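Local coordinates for protein putative mannose-1-phosphate guanylyl transferase (Thermus thermophilus, PDB 2CU2) that probably transfers a guanylyl group from GTP to mannose 1-phosphate, yielding GDP-mannose, at residues A[197-208]-A[228-238]; A[96-107]-A[187-195]. All coordinates share one frame; numbering follows the deposited sequence.

Contact 1 (A[197-208]-A[228-238]); sequences MAELFRRHLPSH and LPKISIDYGVM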
loop_
_atom_site.group_PDB
_atom_site.type_symbol
_atom_site.label_atom_id
_atom_site.label_comp_id
_atom_site.label_asym_id
_atom_site.label_seq_id
_atom_site.Cartn_x
_atom_site.Cartn_y
_atom_site.Cartn_z
ATOM N N MET A 197 9.352 36.509 -30.615
ATOM C CA MET A 197 8.257 35.539 -30.533
ATOM C C MET A 197 6.989 36.080 -31.199
ATOM O O MET A 197 6.221 35.360 -31.822
ATOM C CB MET A 197 7.998 35.182 -29.063
ATOM C CG MET A 197 6.844 34.180 -28.861
ATOM S SD MET A 197 6.974 32.705 -29.884
ATOM C CE MET A 197 8.199 31.810 -28.924
ATOM N N ALA A 198 6.765 37.398 -31.022
ATOM C CA ALA A 198 5.634 38.011 -31.704
ATOM C C ALA A 198 5.706 37.750 -33.206
ATOM O O ALA A 198 4.736 37.391 -33.859
ATOM C CB ALA A 198 5.662 39.519 -31.438
ATOM N N GLU A 199 6.915 37.979 -33.756
ATOM C CA GLU A 199 7.106 37.760 -35.187
ATOM C C GLU A 199 6.932 36.285 -35.555
ATOM O O GLU A 199 6.457 35.937 -36.624
ATOM C CB GLU A 199 8.504 38.254 -35.569
ATOM C CG GLU A 199 8.796 38.155 -37.075
ATOM C CD GLU A 199 7.664 38.766 -37.875
ATOM O OE1 GLU A 199 7.088 39.744 -37.433
ATOM O OE2 GLU A 199 7.421 38.297 -38.986
ATOM N N LEU A 200 7.375 35.399 -34.643
ATOM C CA LEU A 200 7.188 33.976 -34.909
ATOM C C LEU A 200 5.705 33.598 -34.950
ATOM O O LEU A 200 5.271 32.764 -35.731
ATOM C CB LEU A 200 7.907 33.170 -33.823
ATOM C CG LEU A 200 9.419 33.077 -34.058
ATOM C CD1 LEU A 200 10.145 32.327 -32.945
ATOM C CD2 LEU A 200 9.807 32.364 -35.351
ATOM N N PHE A 201 4.926 34.208 -34.026
ATOM C CA PHE A 201 3.483 33.967 -34.056
ATOM C C PHE A 201 2.915 34.369 -35.424
ATOM O O PHE A 201 2.129 33.666 -36.048
ATOM C CB PHE A 201 2.803 34.816 -32.965
ATOM C CG PHE A 201 2.872 34.197 -31.585
ATOM C CD1 PHE A 201 3.272 32.874 -31.412
ATOM C CD2 PHE A 201 2.501 34.957 -30.486
ATOM C CE1 PHE A 201 3.306 32.329 -30.130
ATOM C CE2 PHE A 201 2.540 34.406 -29.209
ATOM C CZ PHE A 201 2.946 33.090 -29.024
ATOM N N ARG A 202 3.327 35.577 -35.867
ATOM C CA ARG A 202 2.839 36.107 -37.140
ATOM C C ARG A 202 3.108 35.151 -38.311
ATOM O O ARG A 202 2.295 34.981 -39.210
ATOM C CB ARG A 202 3.531 37.447 -37.393
ATOM C CG ARG A 202 3.349 37.934 -38.831
ATOM C CD ARG A 202 3.004 39.426 -38.893
ATOM N NE ARG A 202 3.664 40.060 -40.039
ATOM C CZ ARG A 202 4.734 40.836 -39.785
ATOM N NH1 ARG A 202 5.155 40.998 -38.542
ATOM N NH2 ARG A 202 5.373 41.434 -40.794
ATOM N N ARG A 203 4.314 34.537 -38.295
ATOM C CA ARG A 203 4.712 33.695 -39.430
ATOM C C ARG A 203 4.111 32.276 -39.391
ATOM O O ARG A 203 3.678 31.740 -40.397
ATOM C CB ARG A 203 6.239 33.571 -39.457
ATOM C CG ARG A 203 6.971 34.884 -39.724
ATOM C CD ARG A 203 8.493 34.707 -39.625
ATOM N NE ARG A 203 9.176 35.977 -39.867
ATOM C CZ ARG A 203 10.489 36.067 -39.567
ATOM N NH1 ARG A 203 11.144 35.027 -39.075
ATOM N NH2 ARG A 203 11.124 37.218 -39.780
ATOM N N HIS A 204 4.154 31.624 -38.199
ATOM C CA HIS A 204 3.723 30.211 -38.151
ATOM C C HIS A 204 2.479 29.939 -37.289
ATOM O O HIS A 204 1.990 28.820 -37.222
ATOM C CB HIS A 204 4.872 29.314 -37.656
ATOM C CG HIS A 204 6.196 29.777 -38.185
ATOM N ND1 HIS A 204 6.949 30.716 -37.571
ATOM C CD2 HIS A 204 6.899 29.297 -39.294
ATOM C CE1 HIS A 204 8.073 30.817 -38.303
ATOM N NE2 HIS A 204 8.070 29.979 -39.342
ATOM N N LEU A 205 1.983 30.972 -36.576
ATOM C CA LEU A 205 0.847 30.730 -35.671
ATOM C C LEU A 205 -0.126 31.924 -35.611
ATOM O O LEU A 205 -0.267 32.617 -34.606
ATOM C CB LEU A 205 1.415 30.439 -34.281
ATOM C CG LEU A 205 0.473 29.637 -33.372
ATOM C CD1 LEU A 205 -0.023 28.327 -33.979
ATOM C CD2 LEU A 205 1.142 29.241 -32.061
ATOM N N PRO A 206 -0.757 32.163 -36.780
ATOM C CA PRO A 206 -1.664 33.302 -36.978
ATOM C C PRO A 206 -2.680 33.514 -35.854
ATOM O O PRO A 206 -2.996 34.635 -35.465
ATOM C CB PRO A 206 -2.352 33.051 -38.312
ATOM C CG PRO A 206 -1.358 32.274 -39.160
ATOM C CD PRO A 206 -0.644 31.417 -38.023
ATOM N N SER A 207 -3.256 32.397 -35.373
ATOM C CA SER A 207 -4.239 32.498 -34.300
ATOM C C SER A 207 -3.678 33.235 -33.074
ATOM O O SER A 207 -4.352 34.008 -32.407
ATOM C CB SER A 207 -4.666 31.085 -33.898
ATOM O OG SER A 207 -3.523 30.349 -33.459
ATOM N N HIS A 208 -2.402 32.930 -32.760
ATOM C CA HIS A 208 -1.789 33.529 -31.574
ATOM C C HIS A 208 -1.293 34.956 -31.836
ATOM O O HIS A 208 -1.254 35.804 -30.953
ATOM C CB HIS A 208 -0.625 32.634 -31.120
ATOM C CG HIS A 208 -1.147 31.386 -30.448
ATOM N ND1 HIS A 208 -2.006 30.516 -31.038
ATOM C CD2 HIS A 208 -0.900 30.940 -29.146
ATOM C CE1 HIS A 208 -2.252 29.561 -30.116
ATOM N NE2 HIS A 208 -1.603 29.791 -28.973
ATOM N N LEU A 228 -9.003 30.338 -28.991
ATOM C CA LEU A 228 -7.635 29.964 -29.327
ATOM C C LEU A 228 -7.517 28.436 -29.446
ATOM O O LEU A 228 -8.106 27.686 -28.678
ATOM C CB LEU A 228 -6.786 30.476 -28.150
ATOM C CG LEU A 228 -5.292 30.679 -28.426
ATOM C CD1 LEU A 228 -4.978 31.710 -29.504
ATOM C CD2 LEU A 228 -4.565 31.179 -27.186
ATOM N N PRO A 229 -6.774 27.971 -30.469
ATOM C CA PRO A 229 -6.524 26.537 -30.643
ATOM C C PRO A 229 -5.502 26.026 -29.614
ATOM O O PRO A 229 -4.523 26.688 -29.275
ATOM C CB PRO A 229 -5.949 26.385 -32.042
ATOM C CG PRO A 229 -5.227 27.688 -32.342
ATOM C CD PRO A 229 -6.130 28.719 -31.539
ATOM N N LYS A 230 -5.741 24.800 -29.108
ATOM C CA LYS A 230 -4.817 24.208 -28.139
ATOM C C LYS A 230 -3.595 23.594 -28.829
ATOM O O LYS A 230 -3.688 22.632 -29.584
ATOM C CB LYS A 230 -5.571 23.121 -27.353
ATOM C CG LYS A 230 -4.687 22.408 -26.319
ATOM C CD LYS A 230 -5.381 21.203 -25.679
ATOM C CE LYS A 230 -4.445 20.387 -24.776
ATOM N NZ LYS A 230 -5.220 19.775 -23.693
ATOM N N ILE A 231 -2.421 24.211 -28.588
ATOM C CA ILE A 231 -1.194 23.707 -29.197
ATOM C C ILE A 231 0.029 24.049 -28.350
ATOM O O ILE A 231 0.091 25.071 -27.673
ATOM C CB ILE A 231 -1.063 24.319 -30.598
ATOM C CG1 ILE A 231 0.081 23.653 -31.362
ATOM C CG2 ILE A 231 -0.746 25.818 -30.487
ATOM C CD1 ILE A 231 0.144 24.083 -32.826
ATOM N N SER A 232 1.017 23.130 -28.352
ATOM C CA SER A 232 2.251 23.399 -27.628
ATOM C C SER A 232 3.100 24.420 -28.379
ATOM O O SER A 232 2.949 24.641 -29.571
ATOM C CB SER A 232 3.025 22.088 -27.469
ATOM O OG SER A 232 3.828 21.865 -28.623
ATOM N N ILE A 233 3.984 25.097 -27.632
ATOM C CA ILE A 233 4.849 26.062 -28.291
ATOM C C ILE A 233 5.907 25.356 -29.142
ATOM O O ILE A 233 6.432 25.890 -30.109
ATOM C CB ILE A 233 5.513 26.916 -27.216
ATOM C CG1 ILE A 233 6.292 28.062 -27.866
ATOM C CG2 ILE A 233 6.509 26.057 -26.416
ATOM C CD1 ILE A 233 5.378 29.020 -28.635
ATOM N N ASP A 234 6.233 24.116 -28.726
ATOM C CA ASP A 234 7.221 23.338 -29.466
ATOM C C ASP A 234 6.739 23.016 -30.883
ATOM O O ASP A 234 7.463 23.133 -31.863
ATOM C CB ASP A 234 7.469 22.037 -28.699
ATOM C CG ASP A 234 8.076 22.355 -27.340
ATOM O OD1 ASP A 234 7.320 22.750 -26.452
ATOM O OD2 ASP A 234 9.281 22.189 -27.179
ATOM N N TYR A 235 5.476 22.557 -30.965
ATOM C CA TYR A 235 4.929 22.169 -32.261
ATOM C C TYR A 235 4.439 23.379 -33.059
ATOM O O TYR A 235 4.563 23.456 -34.274
ATOM C CB TYR A 235 3.763 21.208 -32.013
ATOM C CG TYR A 235 3.136 20.818 -33.305
ATOM C CD1 TYR A 235 3.862 20.083 -34.236
ATOM C CD2 TYR A 235 1.793 21.111 -33.554
ATOM C CE1 TYR A 235 3.252 19.627 -35.396
ATOM C CE2 TYR A 235 1.185 20.663 -34.718
ATOM C CZ TYR A 235 1.910 19.927 -35.638
ATOM O OH TYR A 235 1.307 19.458 -36.789
ATOM N N GLY A 236 3.834 24.335 -32.330
ATOM C CA GLY A 236 3.231 25.479 -33.003
ATOM C C GLY A 236 4.275 26.465 -33.534
ATOM O O GLY A 236 4.067 27.164 -34.518
ATOM N N VAL A 237 5.419 26.537 -32.828
ATOM C CA VAL A 237 6.409 27.544 -33.195
ATOM C C VAL A 237 7.810 26.957 -33.390
ATOM O O VAL A 237 8.446 27.109 -34.425
ATOM C CB VAL A 237 6.445 28.600 -32.089
ATOM C CG1 VAL A 237 7.656 29.511 -32.277
ATOM C CG2 VAL A 237 5.179 29.436 -32.127
ATOM N N MET A 238 8.305 26.301 -32.326
ATOM C CA MET A 238 9.703 25.883 -32.319
ATOM C C MET A 238 10.085 25.025 -33.530
ATOM O O MET A 238 11.120 25.208 -34.156
ATOM C CB MET A 238 9.967 25.121 -31.019
ATOM C CG MET A 238 9.947 26.040 -29.796
ATOM S SD MET A 238 10.812 27.590 -30.096
ATOM C CE MET A 238 10.003 28.576 -28.827
HETATM O O HOH W 1 -2.173 27.514 -27.689
#
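Val-237 stands where helices 197-204 and 233-238 cross at 82°, and its two methyls are shared out among four side chains. CG1, anti to the backbone N (chi1 168°), meets Leu-200 CD1 at 3.8 Å and also the sulfur of Met-197. CG2 lies in the plane of the Phe-201 ring, at its edge, 4.0 Å from CE1; Leu-205 CD2 meets the same methyl, the two side chains crossing at about a right angle. The bent chain of Met-197 brings its CE against the methyl of Met-238 (CE to CE 3.7 Å) and tip to tip with Ile-233 CD1. Phe-201 is itself sandwiched, Met-197 CG toward the rim of one face and His-208 CB over the centre of the other. Gly-236 suits the crossing, since a CB there would press on Leu-205 CD2.

Farther along, the His-208 imidazole is wedged between two leucines. Leu-228 CD1 makes a CH-pi contact 3.6 Å from the ring centroid, while Leu-205 CD2 lies over the opposite face, toward its rim. In the ring plane, ND1 shares a hydrogen bond with Ser-207 OG (2.9 Å), and NE2 lies 2.7 Å from a water that donates to Pro-229 O; together these bonds fix the ring's rotation. A leucine in place of His-208 would probably leave Ser-207 OG and the water without their ring nitrogen partners and loosen the tie to Pro-229. Ser-207 OG also rests against Pro-229 CG, at 3.4 Å.

Leu-228 and Ile-231 reach on to helix 83-98, through Leu-89 and Ala-85. The whole is a nearly perpendicular helix crossing, extended by packing of the loop before 233-238 on the first turn of helix 206-216, in the helical layer flanking the central sheet of this GT-A-type nucleotidyltransferase domain.

Contact 2 (A[96-107]-A[187-195]); sequences LKEGAERLLVLP and GGVFAFAPA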
loop_
_atom_site.group_PDB
_atom_site.type_symbol
_atom_site.label_atom_id
_atom_site.label_comp_id
_atom_site.label_asym_id
_atom_site.label_seq_id
_atom_site.Cartn_x
_atom_site.Cartn_y
_atom_site.Cartn_z
ATOM N N LEU A 96 5.916 42.433 -23.191
ATOM C CA LEU A 96 5.895 43.552 -24.124
ATOM C C LEU A 96 5.555 44.875 -23.435
ATOM O O LEU A 96 6.290 45.852 -23.502
ATOM C CB LEU A 96 4.865 43.249 -25.214
ATOM C CG LEU A 96 5.418 42.317 -26.295
ATOM C CD1 LEU A 96 4.350 41.895 -27.306
ATOM C CD2 LEU A 96 6.549 42.953 -27.104
ATOM N N LYS A 97 4.375 44.905 -22.785
ATOM C CA LYS A 97 3.946 46.150 -22.158
ATOM C C LYS A 97 4.700 46.435 -20.856
ATOM O O LYS A 97 4.573 47.488 -20.246
ATOM C CB LYS A 97 2.438 46.091 -21.911
ATOM C CG LYS A 97 2.037 44.971 -20.952
ATOM C CD LYS A 97 0.601 44.499 -21.190
ATOM C CE LYS A 97 -0.221 44.438 -19.899
ATOM N NZ LYS A 97 -1.237 43.392 -20.013
ATOM N N GLU A 98 5.475 45.428 -20.411
ATOM C CA GLU A 98 6.372 45.667 -19.287
ATOM C C GLU A 98 7.707 46.236 -19.778
ATOM O O GLU A 98 8.544 46.703 -19.017
ATOM C CB GLU A 98 6.603 44.342 -18.557
ATOM C CG GLU A 98 5.535 44.058 -17.499
ATOM C CD GLU A 98 5.344 45.284 -16.632
ATOM O OE1 GLU A 98 6.320 45.966 -16.356
ATOM O OE2 GLU A 98 4.210 45.540 -16.228
ATOM N N GLY A 99 7.900 46.142 -21.109
ATOM C CA GLY A 99 9.100 46.710 -21.712
ATOM C C GLY A 99 10.306 45.780 -21.564
ATOM O O GLY A 99 11.456 46.197 -21.555
ATOM N N ALA A 100 10.007 44.478 -21.408
ATOM C CA ALA A 100 11.083 43.511 -21.213
ATOM C C ALA A 100 11.908 43.314 -22.485
ATOM O O ALA A 100 11.393 43.282 -23.594
ATOM C CB ALA A 100 10.457 42.183 -20.785
ATOM N N GLU A 101 13.216 43.183 -22.304
ATOM C CA GLU A 101 14.133 42.972 -23.424
ATOM C C GLU A 101 14.331 41.482 -23.665
ATOM O O GLU A 101 14.757 41.062 -24.740
ATOM C CB GLU A 101 15.492 43.600 -23.125
ATOM C CG GLU A 101 15.493 45.112 -23.065
ATOM C CD GLU A 101 16.700 45.645 -22.321
ATOM O OE1 GLU A 101 16.599 45.836 -21.091
ATOM O OE2 GLU A 101 17.748 45.860 -22.963
ATOM N N ARG A 102 14.031 40.687 -22.645
ATOM C CA ARG A 102 14.186 39.246 -22.738
ATOM C C ARG A 102 13.103 38.527 -21.954
ATOM O O ARG A 102 12.681 38.984 -20.886
ATOM C CB ARG A 102 15.551 38.822 -22.184
ATOM C CG ARG A 102 16.746 39.228 -23.019
ATOM C CD ARG A 102 16.909 38.323 -24.224
ATOM N NE ARG A 102 18.156 38.597 -24.937
ATOM C CZ ARG A 102 18.343 39.630 -25.753
ATOM N NH1 ARG A 102 17.359 40.493 -25.968
ATOM N NH2 ARG A 102 19.520 39.804 -26.345
ATOM N N LEU A 103 12.648 37.405 -22.496
ATOM C CA LEU A 103 11.656 36.595 -21.810
ATOM C C LEU A 103 12.182 35.166 -21.743
ATOM O O LEU A 103 12.566 34.574 -22.754
ATOM C CB LEU A 103 10.300 36.616 -22.528
ATOM C CG LEU A 103 9.258 35.718 -21.854
ATOM C CD1 LEU A 103 9.008 36.190 -20.427
ATOM C CD2 LEU A 103 7.967 35.711 -22.664
ATOM N N LEU A 104 12.203 34.630 -20.533
ATOM C CA LEU A 104 12.668 33.278 -20.299
ATOM C C LEU A 104 11.408 32.444 -20.036
ATOM O O LEU A 104 10.545 32.847 -19.257
ATOM C CB LEU A 104 13.591 33.293 -19.081
ATOM C CG LEU A 104 14.738 32.299 -18.955
ATOM C CD1 LEU A 104 15.470 32.138 -20.280
ATOM C CD2 LEU A 104 15.677 32.815 -17.870
ATOM N N VAL A 105 11.284 31.309 -20.712
ATOM C CA VAL A 105 10.120 30.450 -20.529
ATOM C C VAL A 105 10.557 29.094 -19.989
ATOM O O VAL A 105 11.394 28.422 -20.592
ATOM C CB VAL A 105 9.366 30.236 -21.862
ATOM C CG1 VAL A 105 8.314 29.154 -21.698
ATOM C CG2 VAL A 105 8.718 31.535 -22.307
ATOM N N LEU A 106 9.996 28.689 -18.855
ATOM C CA LEU A 106 10.366 27.404 -18.280
ATOM C C LEU A 106 9.251 26.655 -17.563
ATOM O O LEU A 106 8.353 27.254 -16.965
ATOM C CB LEU A 106 11.538 27.579 -17.315
ATOM C CG LEU A 106 11.363 28.664 -16.255
ATOM C CD1 LEU A 106 11.444 28.061 -14.866
ATOM C CD2 LEU A 106 12.438 29.711 -16.446
ATOM N N PRO A 107 9.296 25.314 -17.616
ATOM C CA PRO A 107 8.368 24.437 -16.913
ATOM C C PRO A 107 8.696 24.362 -15.422
ATOM O O PRO A 107 9.831 24.521 -14.995
ATOM C CB PRO A 107 8.471 23.056 -17.546
ATOM C CG PRO A 107 9.858 22.955 -18.165
ATOM C CD PRO A 107 10.261 24.496 -18.340
ATOM N N GLY A 187 14.843 20.467 -23.481
ATOM C CA GLY A 187 14.701 20.675 -22.043
ATOM C C GLY A 187 13.442 21.479 -21.673
ATOM O O GLY A 187 13.118 21.672 -20.508
ATOM N N GLY A 188 12.741 22.000 -22.701
ATOM C CA GLY A 188 11.489 22.649 -22.322
ATOM C C GLY A 188 11.692 24.115 -21.912
ATOM O O GLY A 188 10.777 24.801 -21.475
ATOM N N VAL A 189 12.949 24.583 -22.028
ATOM C CA VAL A 189 13.233 25.971 -21.665
ATOM C C VAL A 189 13.607 26.813 -22.888
ATOM O O VAL A 189 14.279 26.368 -23.808
ATOM C CB VAL A 189 14.379 25.980 -20.654
ATOM C CG1 VAL A 189 14.729 27.417 -20.276
ATOM C CG2 VAL A 189 13.970 25.221 -19.407
ATOM N N PHE A 190 13.112 28.066 -22.889
ATOM C CA PHE A 190 13.347 28.924 -24.047
ATOM C C PHE A 190 13.688 30.361 -23.634
ATOM O O PHE A 190 13.287 30.844 -22.583
ATOM C CB PHE A 190 12.086 28.918 -24.911
ATOM C CG PHE A 190 11.733 27.508 -25.285
ATOM C CD1 PHE A 190 10.751 26.833 -24.569
ATOM C CD2 PHE A 190 12.370 26.892 -26.349
ATOM C CE1 PHE A 190 10.407 25.538 -24.925
ATOM C CE2 PHE A 190 12.017 25.592 -26.702
ATOM C CZ PHE A 190 11.035 24.912 -25.993
ATOM N N ALA A 191 14.483 31.015 -24.500
ATOM C CA ALA A 191 14.855 32.401 -24.247
ATOM C C ALA A 191 14.843 33.219 -25.539
ATOM O O ALA A 191 15.418 32.835 -26.549
ATOM C CB ALA A 191 16.258 32.415 -23.637
ATOM N N PHE A 192 14.106 34.342 -25.486
ATOM C CA PHE A 192 14.014 35.201 -26.660
ATOM C C PHE A 192 13.525 36.597 -26.279
ATOM O O PHE A 192 12.928 36.815 -25.234
ATOM C CB PHE A 192 13.019 34.565 -27.633
ATOM C CG PHE A 192 11.761 34.182 -26.905
ATOM C CD1 PHE A 192 10.763 35.128 -26.704
ATOM C CD2 PHE A 192 11.595 32.883 -26.453
ATOM C CE1 PHE A 192 9.592 34.767 -26.051
ATOM C CE2 PHE A 192 10.418 32.528 -25.800
ATOM C CZ PHE A 192 9.413 33.467 -25.597
ATOM N N ALA A 193 13.841 37.572 -27.146
ATOM C CA ALA A 193 13.187 38.863 -26.996
ATOM C C ALA A 193 11.712 38.737 -27.366
ATOM O O ALA A 193 11.334 38.044 -28.306
ATOM C CB ALA A 193 13.874 39.863 -27.928
ATOM N N PRO A 194 10.852 39.382 -26.564
ATOM C CA PRO A 194 9.418 39.313 -26.784
ATOM C C PRO A 194 9.035 39.531 -28.255
ATOM O O PRO A 194 8.162 38.869 -28.804
ATOM C CB PRO A 194 8.765 40.353 -25.880
ATOM C CG PRO A 194 9.743 40.640 -24.743
ATOM C CD PRO A 194 11.143 40.204 -25.396
ATOM N N ALA A 195 9.706 40.510 -28.898
ATOM C CA ALA A 195 9.376 40.800 -30.291
ATOM C C ALA A 195 9.624 39.602 -31.223
ATOM O O ALA A 195 8.874 39.336 -32.149
ATOM C CB ALA A 195 10.191 42.007 -30.759
#
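Leu-103 pairs with Phe-192, and Val-105 with Phe-190, through four backbone hydrogen bonds. Val-105 N lies 2.8 Å from Phe-190 O; the longest of the four joins Phe-192 N to Leu-103 O at 3.1 Å. These are the hydrogen-bonded pairs of two antiparallel strands; Leu-104 and Ala-191 form the non-hydrogen-bonded pair between them. On the face of Leu-103 and Val-105, the Phe-192 ring swings back over the neighbouring strand, its CG set between backbone N and carbonyl carbon (chi1 48°). Its CE1 meets Leu-103 CD2 at 3.9 Å, CZ meets Val-105 CG2, and Leu-103 O sits above the ring centre. Packing is tighter still on the other face, where Leu-104 CD1 is only 3.5 Å from Ala-191 CB, under helix 115-128. Buried Pro-194 is equally close, CB on Leu-96 CD2 (3.6 Å) and CG against Ala-100 O.

Beyond Leu-103 the inter-strand hydrogen bonding ends, although the chains stay close, and Glu-101 lies at the surface, its OE1 hydrogen-bonded to Lys-2 N. Arg-102 turns away, NH1 donating to Glu-101 O and NE to Leu-126 O. With strand 3-8 parallel on the other edge of 102-107, this is the parallel-to-antiparallel junction in the mixed central sheet of a GT-A-type nucleotidyltransferase fold.

The centres of contacts 1 and 2 lie about 14 Å apart, on the same side of the chain's centre. Contact 2 closes first along the chain, joining strands 102-107 and 184-192, and the latter runs on through Pro-194 into helix 194-204, which carries contact 1. They touch directly: Met-197 CB lies 3.4 Å from Phe-192 CE1, and Met-238 CG packs on Phe-190 CE2 at 3.8 Å. Phe-192 is thus met by helix 194-204 and Phe-190 by helix 233-238, while helix 83-98 ends in contact 2 and also packs on side chains of contact 1. Sheet and helices thereby pack as neighbouring layers of the nucleotidyltransferase domain.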